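Local atomic coordinates of beta-porphyranase B (Bacteroides plebeius, PDB entry 4AWD), a protein that hydrolyses the sulfated red-seaweed polysaccharide porphyran at the linkages between beta-D-galactopyranose and alpha-L-galactopyranose-6-sulfate. Residues A[54-58]-A[311-316]; A[240-244]-A[256-260]. All coordinates share one frame; numbering follows the deposited sequence.

Contact 1. Residues A[54-58]-A[311-316]. With CA (calcium ion), chain C.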
ATOM      1  N   TYR A  54      12.852  -1.263   6.328  1.00 12.93           N
ATOM      2  CA  TYR A  54      11.404  -1.222   6.083  1.00 12.35           C
ATOM      3  C   TYR A  54      10.663  -2.079   7.107  1.00 11.65           C
ATOM      4  O   TYR A  54       9.580  -2.590   6.859  1.00 10.66           O
ATOM      5  CB  TYR A  54      11.104  -1.634   4.632  1.00 12.21           C
ATOM      6  CG  TYR A  54      12.061  -0.967   3.679  1.00 12.45           C
ATOM      7  CD1 TYR A  54      11.906   0.379   3.333  1.00 12.38           C
ATOM      8  CD2 TYR A  54      13.174  -1.658   3.178  1.00 13.02           C
ATOM      9  CE1 TYR A  54      12.818   1.020   2.483  1.00 12.29           C
ATOM     10  CE2 TYR A  54      14.088  -1.030   2.332  1.00 13.06           C
ATOM     11  CZ  TYR A  54      13.905   0.303   1.989  1.00 12.94           C
ATOM     12  OH  TYR A  54      14.812   0.912   1.148  1.00 12.87           O
ATOM     13  N   THR A  55      11.276  -2.206   8.279  1.00 11.28           N
ATOM     14  CA  THR A  55      10.768  -3.077   9.312  1.00 10.81           C
ATOM     15  C   THR A  55      10.564  -2.238  10.547  1.00 11.31           C
ATOM     16  O   THR A  55      11.459  -1.460  10.938  1.00 11.43           O
ATOM     17  CB  THR A  55      11.749  -4.253   9.581  1.00 10.49           C
ATOM     18  OG1 THR A  55      11.734  -5.155   8.467  1.00  9.60           O
ATOM     19  CG2 THR A  55      11.358  -5.010  10.817  1.00  9.70           C
ATOM     20  N   ASP A  56       9.388  -2.395  11.152  1.00 11.42           N
ATOM     21  CA  ASP A  56       9.026  -1.659  12.352  1.00 12.00           C
ATOM     22  C   ASP A  56       7.870  -2.301  13.104  1.00 12.61           C
ATOM     23  O   ASP A  56       6.788  -2.553  12.534  1.00 12.85           O
ATOM     24  CB  ASP A  56       8.652  -0.207  12.023  1.00 11.94           C
ATOM     25  CG  ASP A  56       8.899   0.740  13.197  1.00 12.24           C
ATOM     26  OD1 ASP A  56       8.687   0.348  14.374  1.00 10.94           O
ATOM     27  OD2 ASP A  56       9.302   1.890  12.929  1.00 12.38           O
ATOM     28  N   GLU A  57       8.095  -2.500  14.400  1.00 12.67           N
ATOM     29  CA  GLU A  57       7.113  -3.100  15.277  1.00 12.72           C
ATOM     30  C   GLU A  57       6.192  -2.036  15.866  1.00 13.06           C
ATOM     31  O   GLU A  57       5.142  -2.346  16.414  1.00 13.43           O
ATOM     32  CB  GLU A  57       7.820  -3.880  16.386  1.00 12.43           C
ATOM     33  CG  GLU A  57       8.710  -5.007  15.893  1.00 11.94           C
ATOM     34  CD  GLU A  57       7.953  -6.086  15.115  1.00 13.09           C
ATOM     35  OE1 GLU A  57       6.761  -6.353  15.414  1.00 11.54           O
ATOM     36  OE2 GLU A  57       8.566  -6.692  14.208  1.00 13.18           O
ATOM     37  N   PHE A  58       6.590  -0.779  15.747  1.00 13.48           N
ATOM     38  CA  PHE A  58       5.820   0.349  16.293  1.00 13.96           C
ATOM     39  C   PHE A  58       5.525   0.147  17.787  1.00 14.69           C
ATOM     40  O   PHE A  58       4.424   0.438  18.269  1.00 14.95           O
ATOM     41  CB  PHE A  58       4.519   0.611  15.498  1.00 12.81           C
ATOM     42  CG  PHE A  58       4.703   0.685  14.000  1.00 11.72           C
ATOM     43  CD1 PHE A  58       5.403   1.740  13.411  1.00  9.67           C
ATOM     44  CD2 PHE A  58       4.148  -0.295  13.170  1.00 10.27           C
ATOM     45  CE1 PHE A  58       5.554   1.812  12.014  1.00 10.91           C
ATOM     46  CE2 PHE A  58       4.296  -0.240  11.778  1.00  9.78           C
ATOM     47  CZ  PHE A  58       4.992   0.814  11.192  1.00  9.42           C
ATOM     48  N   TYR A 311      -1.839  -0.731  12.414  1.00 11.99           N
ATOM     49  CA  TYR A 311      -0.782  -1.593  11.925  1.00 11.95           C
ATOM     50  C   TYR A 311       0.062  -2.022  13.111  1.00 12.20           C
ATOM     51  O   TYR A 311       0.766  -1.200  13.715  1.00 12.48           O
ATOM     52  CB  TYR A 311       0.081  -0.869  10.884  1.00 12.06           C
ATOM     53  CG  TYR A 311      -0.696  -0.308   9.716  1.00 10.61           C
ATOM     54  CD1 TYR A 311      -1.360   0.920   9.814  1.00  8.85           C
ATOM     55  CD2 TYR A 311      -0.760  -1.002   8.512  1.00 10.23           C
ATOM     56  CE1 TYR A 311      -2.070   1.438   8.751  1.00  8.67           C
ATOM     57  CE2 TYR A 311      -1.480  -0.485   7.428  1.00 11.09           C
ATOM     58  CZ  TYR A 311      -2.125   0.732   7.558  1.00  9.63           C
ATOM     59  OH  TYR A 311      -2.822   1.234   6.491  1.00  8.31           O
ATOM     60  N   ASP A 312      -0.034  -3.303  13.452  1.00 12.19           N
ATOM     61  CA  ASP A 312       0.750  -3.900  14.534  1.00 12.28           C
ATOM     62  C   ASP A 312       2.232  -3.895  14.171  1.00 12.42           C
ATOM     63  O   ASP A 312       3.086  -3.614  15.009  1.00 12.57           O
ATOM     64  CB  ASP A 312       0.282  -5.336  14.821  1.00 12.11           C
ATOM     65  CG  ASP A 312       0.899  -5.914  16.082  1.00 11.41           C
ATOM     66  OD1 ASP A 312       1.659  -5.198  16.759  1.00  9.69           O
ATOM     67  OD2 ASP A 312       0.631  -7.091  16.396  1.00 12.10           O
ATOM     68  N   TRP A 313       2.538  -4.190  12.919  1.00 12.50           N
ATOM     69  CA  TRP A 313       3.911  -4.108  12.465  1.00 13.09           C
ATOM     70  C   TRP A 313       4.008  -4.057  10.968  1.00 13.32           C
ATOM     71  O   TRP A 313       3.067  -4.398  10.256  1.00 13.71           O
ATOM     72  CB  TRP A 313       4.757  -5.278  12.997  1.00 12.82           C
ATOM     73  CG  TRP A 313       4.094  -6.628  12.949  1.00 13.33           C
ATOM     74  CD1 TRP A 313       3.507  -7.292  14.000  1.00 14.68           C
ATOM     75  CD2 TRP A 313       3.954  -7.482  11.812  1.00 12.88           C
ATOM     76  NE1 TRP A 313       3.032  -8.509  13.585  1.00 15.17           N
ATOM     77  CE2 TRP A 313       3.287  -8.649  12.246  1.00 13.73           C
ATOM     78  CE3 TRP A 313       4.342  -7.386  10.471  1.00 14.21           C
ATOM     79  CZ2 TRP A 313       2.987  -9.701  11.387  1.00 13.94           C
ATOM     80  CZ3 TRP A 313       4.052  -8.444   9.610  1.00 13.95           C
ATOM     81  CH2 TRP A 313       3.377  -9.579  10.073  1.00 15.26           C
ATOM     82  N   VAL A 314       5.168  -3.624  10.498  1.00 13.83           N
ATOM     83  CA  VAL A 314       5.522  -3.751   9.107  1.00 14.46           C
ATOM     84  C   VAL A 314       6.852  -4.500   9.114  1.00 14.77           C
ATOM     85  O   VAL A 314       7.774  -4.111   9.846  1.00 15.21           O
ATOM     86  CB  VAL A 314       5.598  -2.360   8.468  1.00 14.74           C
ATOM     87  CG1 VAL A 314       6.405  -2.378   7.186  1.00 15.74           C
ATOM     88  CG2 VAL A 314       4.170  -1.825   8.220  1.00 14.30           C
ATOM     89  N   ARG A 315       6.952  -5.595   8.364  1.00 14.41           N
ATOM     90  CA  ARG A 315       8.191  -6.375   8.393  1.00 14.94           C
ATOM     91  C   ARG A 315       8.672  -6.729   6.994  1.00 15.03           C
ATOM     92  O   ARG A 315       7.906  -7.227   6.176  1.00 15.61           O
ATOM     93  CB  ARG A 315       8.065  -7.596   9.337  1.00 15.21           C
ATOM     94  CG  ARG A 315       7.406  -7.215  10.696  1.00 15.45           C
ATOM     95  CD  ARG A 315       7.739  -8.072  11.904  1.00 14.83           C
ATOM     96  NE  ARG A 315       6.895  -9.241  12.096  1.00 14.58           N
ATOM     97  CZ  ARG A 315       6.301  -9.614  13.239  1.00 13.24           C
ATOM     98  NH1 ARG A 315       6.395  -8.912  14.358  1.00 12.14           N
ATOM     99  NH2 ARG A 315       5.589 -10.729  13.252  1.00 13.41           N
ATOM    100  N   ALA A 316       9.930  -6.413   6.704  1.00 14.94           N
ATOM    101  CA  ALA A 316      10.507  -6.689   5.386  1.00 15.08           C
ATOM    102  C   ALA A 316      11.710  -7.628   5.477  1.00 15.18           C
ATOM    103  O   ALA A 316      12.460  -7.612   6.464  1.00 15.27           O
ATOM    104  CB  ALA A 316      10.905  -5.402   4.698  1.00 14.24           C
TER
HETATM  105 CA    CA C1321       3.465  -3.785  17.437  1.00 17.69          CA
HETATM  106  O   HOH W   1       4.937  -5.633  17.325  1.00  9.89           O
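E57 and R315 form a salt bridge across this contact, with E57 OE1 2.8 Å from R315 NH1. The two side chains reach each other at an angle, carboxylate and guanidinium planes 39° apart, and NH1 meets OE1 on its syn side, somewhat out of the carboxylate plane. E57 starts out away from 311-316 and is brought back by a bend at chi2 (-61°). R315, bent at chi3, packs within its own segment against the W313 indole, R315 CZ lying 3.3 Å above the W313 ring plane and over its centre. The guanidinium is thus held by a ring on one face and a carboxylate at its edge; L31 and A32 of helix 30-34 also pack on R315.

Between the two backbones, D56 and V314 make a single antiparallel bridge, a hydrogen-bonded pair with D56 N to V314 O at 2.7 Å and V314 N returning to D56 O. One step along, A316 N donates to the side-chain oxygen T55 OG1 at 2.8 Å with an almost straight N-H...O angle of 171°, while OG1 also bonds N51 O. F58 turns its ring edge to V314, whose CG2 lies in the ring plane 3.9 Å from F58 CE2. An Asx turn, F58 N to D56 OD1, shapes the backbone just before F58.

At the other end the two segments share a calcium ion, bound by E57 O at 2.4 Å, by D312 O and OD1, and by a water that donates to E57 OE1; N59 and G94 complete the site. D312 OD2 pairs with R139. E57 O and D312 O lie 2.8 Å apart, and the shared calcium probably offsets their repulsion. Because E57 and D312 supply ligands from different segments, the ion joins the 54-58 loop to strand 308-321 of the GH16 jelly-roll beta-sandwich.

Contact 2. Residues A[240-244]-A[256-260]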
ATOM      1  N   PHE A 240      -7.181  -8.220  13.195  1.00 17.07           N
ATOM      2  CA  PHE A 240      -5.870  -8.075  12.613  1.00 15.50           C
ATOM      3  C   PHE A 240      -5.639  -9.269  11.734  1.00 15.24           C
ATOM      4  O   PHE A 240      -5.948 -10.398  12.107  1.00 15.57           O
ATOM      5  CB  PHE A 240      -4.797  -8.042  13.695  1.00 14.83           C
ATOM      6  CG  PHE A 240      -4.636  -6.707  14.341  1.00 13.09           C
ATOM      7  CD1 PHE A 240      -3.799  -5.742  13.771  1.00  9.77           C
ATOM      8  CD2 PHE A 240      -5.307  -6.413  15.531  1.00 10.34           C
ATOM      9  CE1 PHE A 240      -3.639  -4.507  14.363  1.00  7.80           C
ATOM     10  CE2 PHE A 240      -5.171  -5.184  16.130  1.00  8.82           C
ATOM     11  CZ  PHE A 240      -4.337  -4.215  15.549  1.00 10.42           C
ATOM     12  N   HIS A 241      -5.108  -9.009  10.553  1.00 14.42           N
ATOM     13  CA  HIS A 241      -4.701 -10.077   9.673  1.00 13.79           C
ATOM     14  C   HIS A 241      -3.392  -9.705   9.020  1.00 13.14           C
ATOM     15  O   HIS A 241      -2.969  -8.549   9.015  1.00 13.59           O
ATOM     16  CB  HIS A 241      -5.775 -10.381   8.616  1.00 13.65           C
ATOM     17  CG  HIS A 241      -7.058 -10.896   9.190  1.00 14.08           C
ATOM     18  ND1 HIS A 241      -7.240 -12.216   9.542  1.00 14.59           N
ATOM     19  CD2 HIS A 241      -8.228 -10.268   9.465  1.00 14.53           C
ATOM     20  CE1 HIS A 241      -8.463 -12.376  10.019  1.00 14.76           C
ATOM     21  NE2 HIS A 241      -9.083 -11.209   9.985  1.00 12.78           N
ATOM     22  N   THR A 242      -2.781 -10.705   8.432  1.00 12.37           N
ATOM     23  CA  THR A 242      -1.464 -10.594   7.871  1.00 12.21           C
ATOM     24  C   THR A 242      -1.621 -10.479   6.348  1.00 11.53           C
ATOM     25  O   THR A 242      -2.340 -11.269   5.731  1.00 11.26           O
ATOM     26  CB  THR A 242      -0.641 -11.831   8.382  1.00 12.26           C
ATOM     27  OG1 THR A 242       0.128 -11.438   9.529  1.00 14.35           O
ATOM     28  CG2 THR A 242       0.250 -12.406   7.359  1.00 11.26           C
ATOM     29  N   TYR A 243      -1.000  -9.460   5.762  1.00 11.13           N
ATOM     30  CA  TYR A 243      -1.061  -9.239   4.311  1.00 10.89           C
ATOM     31  C   TYR A 243       0.359  -9.072   3.785  1.00 10.84           C
ATOM     32  O   TYR A 243       1.062  -8.123   4.134  1.00 10.32           O
ATOM     33  CB  TYR A 243      -1.911  -8.011   3.961  1.00 10.89           C
ATOM     34  CG  TYR A 243      -3.320  -8.049   4.502  1.00 10.91           C
ATOM     35  CD1 TYR A 243      -4.345  -8.661   3.779  1.00  9.26           C
ATOM     36  CD2 TYR A 243      -3.632  -7.467   5.737  1.00 11.35           C
ATOM     37  CE1 TYR A 243      -5.642  -8.700   4.258  1.00  9.22           C
ATOM     38  CE2 TYR A 243      -4.933  -7.512   6.244  1.00 11.86           C
ATOM     39  CZ  TYR A 243      -5.936  -8.131   5.489  1.00 10.86           C
ATOM     40  OH  TYR A 243      -7.224  -8.184   5.966  1.00  9.52           O
ATOM     41  N   GLY A 244       0.775 -10.010   2.948  1.00 10.96           N
ATOM     42  CA  GLY A 244       2.167 -10.116   2.579  1.00 11.16           C
ATOM     43  C   GLY A 244       2.428 -10.391   1.121  1.00 11.64           C
ATOM     44  O   GLY A 244       1.615 -10.982   0.400  1.00 11.09           O
ATOM     45  N   TYR A 256       0.229 -13.312   0.153  1.00 12.68           N
ATOM     46  CA  TYR A 256      -0.064 -14.160   1.307  1.00 12.57           C
ATOM     47  C   TYR A 256      -1.043 -13.492   2.259  1.00 12.27           C
ATOM     48  O   TYR A 256      -0.900 -12.322   2.607  1.00 11.72           O
ATOM     49  CB  TYR A 256       1.222 -14.546   2.037  1.00 12.52           C
ATOM     50  CG  TYR A 256       2.142 -15.402   1.191  1.00 14.01           C
ATOM     51  CD1 TYR A 256       2.906 -14.839   0.156  1.00 12.93           C
ATOM     52  CD2 TYR A 256       2.240 -16.782   1.412  1.00 14.87           C
ATOM     53  CE1 TYR A 256       3.731 -15.618  -0.632  1.00 13.07           C
ATOM     54  CE2 TYR A 256       3.074 -17.577   0.621  1.00 15.25           C
ATOM     55  CZ  TYR A 256       3.816 -16.986  -0.394  1.00 15.34           C
ATOM     56  OH  TYR A 256       4.637 -17.763  -1.177  1.00 15.88           O
ATOM     57  N   TYR A 257      -2.054 -14.251   2.646  1.00 12.20           N
ATOM     58  CA  TYR A 257      -3.001 -13.814   3.637  1.00 12.60           C
ATOM     59  C   TYR A 257      -2.854 -14.750   4.811  1.00 12.74           C
ATOM     60  O   TYR A 257      -2.917 -15.949   4.626  1.00 13.55           O
ATOM     61  CB  TYR A 257      -4.424 -13.898   3.080  1.00 12.30           C
ATOM     62  CG  TYR A 257      -5.495 -13.549   4.081  1.00 11.92           C
ATOM     63  CD1 TYR A 257      -5.536 -12.277   4.663  1.00 10.54           C
ATOM     64  CD2 TYR A 257      -6.463 -14.479   4.451  1.00 11.21           C
ATOM     65  CE1 TYR A 257      -6.505 -11.942   5.568  1.00 11.25           C
ATOM     66  CE2 TYR A 257      -7.450 -14.151   5.375  1.00 11.52           C
ATOM     67  CZ  TYR A 257      -7.471 -12.878   5.923  1.00 12.38           C
ATOM     68  OH  TYR A 257      -8.447 -12.520   6.830  1.00 13.23           O
ATOM     69  N   ASP A 258      -2.654 -14.204   6.006  1.00 13.03           N
ATOM     70  CA  ASP A 258      -2.423 -15.004   7.216  1.00 13.58           C
ATOM     71  C   ASP A 258      -1.402 -16.163   7.020  1.00 13.76           C
ATOM     72  O   ASP A 258      -1.560 -17.263   7.551  1.00 13.56           O
ATOM     73  CB  ASP A 258      -3.760 -15.472   7.816  1.00 13.75           C
ATOM     74  CG  ASP A 258      -4.528 -14.347   8.526  1.00 14.34           C
ATOM     75  OD1 ASP A 258      -3.931 -13.280   8.829  1.00 14.99           O
ATOM     76  OD2 ASP A 258      -5.737 -14.536   8.802  1.00 14.14           O
ATOM     77  N   GLY A 259      -0.351 -15.884   6.249  1.00 14.24           N
ATOM     78  CA  GLY A 259       0.733 -16.831   6.000  1.00 14.79           C
ATOM     79  C   GLY A 259       0.458 -17.887   4.934  1.00 15.21           C
ATOM     80  O   GLY A 259       1.288 -18.762   4.708  1.00 15.87           O
ATOM     81  N   LYS A 260      -0.687 -17.813   4.268  1.00 14.77           N
ATOM     82  CA  LYS A 260      -1.028 -18.809   3.267  1.00 15.22           C
ATOM     83  C   LYS A 260      -0.987 -18.201   1.880  1.00 14.78           C
ATOM     84  O   LYS A 260      -1.551 -17.135   1.650  1.00 14.65           O
ATOM     85  CB  LYS A 260      -2.435 -19.396   3.534  1.00 15.81           C
ATOM     86  CG  LYS A 260      -2.575 -20.214   4.840  1.00 17.76           C
ATOM     87  CD  LYS A 260      -4.057 -20.457   5.197  1.00 22.46           C
ATOM     88  CE  LYS A 260      -4.663 -19.312   6.059  1.00 24.39           C
ATOM     89  NZ  LYS A 260      -5.261 -18.171   5.280  1.00 22.67           N
TER
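D258 grips two consecutive residues of the opposite segment with its two carboxylate oxygens. OD2 receives H241 ND1 at 2.9 Å through its syn lone pair, the oxygen lying near the imidazole plane, and OD1 takes the backbone N of T242 at 2.8 Å, nearly along its own C-O axis. With both oxygens engaged, rotation of the carboxylate is restrained. On one face of the same imidazole sits Y257 OH, 3.0 Å above the plane and over the ring centre; the hydroxyl is hydrogen-bonded to D234.

Y257 is placed there by its first torsion (chi1 176°), which sets CG anti to the backbone N and lets the ring run alongside that of Y243. The two tyrosines point the same way and meet through their CE1 atoms, 3.6 Å apart, with ring planes inclined at 43°. With H241, whose ring centroid is 5.2 Å from that of Y257 with planes at 35°, the tyrosines form an aromatic cluster.

The backbones belong to the antiparallel hairpin of strands 241-249 and 252-257, within the jelly-roll beta-sandwich of GH16 enzymes. Y243 and Y257 are a non-hydrogen-bonded pair, whereas G244 and Y256 exchange two bonds, G244 N to Y256 O at 2.9 Å and Y256 N to G244 O at 2.7 Å. D258 N closes on T242 O at 3.0 Å.

Behind D258, a type I' turn from Y257 to K260 reverses the chain into strand 260-265, with D258 and G259 both at positive phi. K260 N and K260 NZ both donate to Y257 O, from opposite faces of its carbonyl plane. On the far flank, H241 and Y243 bond through their backbones to M140 and T138 of strand 134-141.

How the contacts relate
Contact 2 is nested in the long stretch of chain that contact 1 closes: 54-58 comes first, then 240-244 and 256-260, and 311-316 last. Their centres lie 14 Å apart, both inside the GH16 range. Strand 134-141 runs between them, pairing antiparallel with strand 308-321 of contact 1 and with strand 241-249 of contact 2, so both belong to one run of neighbouring strands. Direct packing spans that strand too, with W313 CH2 3.8 Å from T242 OG1 and F240 CE1 3.9 Å from D312 N. Strand 134-141 thus links a calcium-bound closure between distant parts of the sequence to a local hairpin.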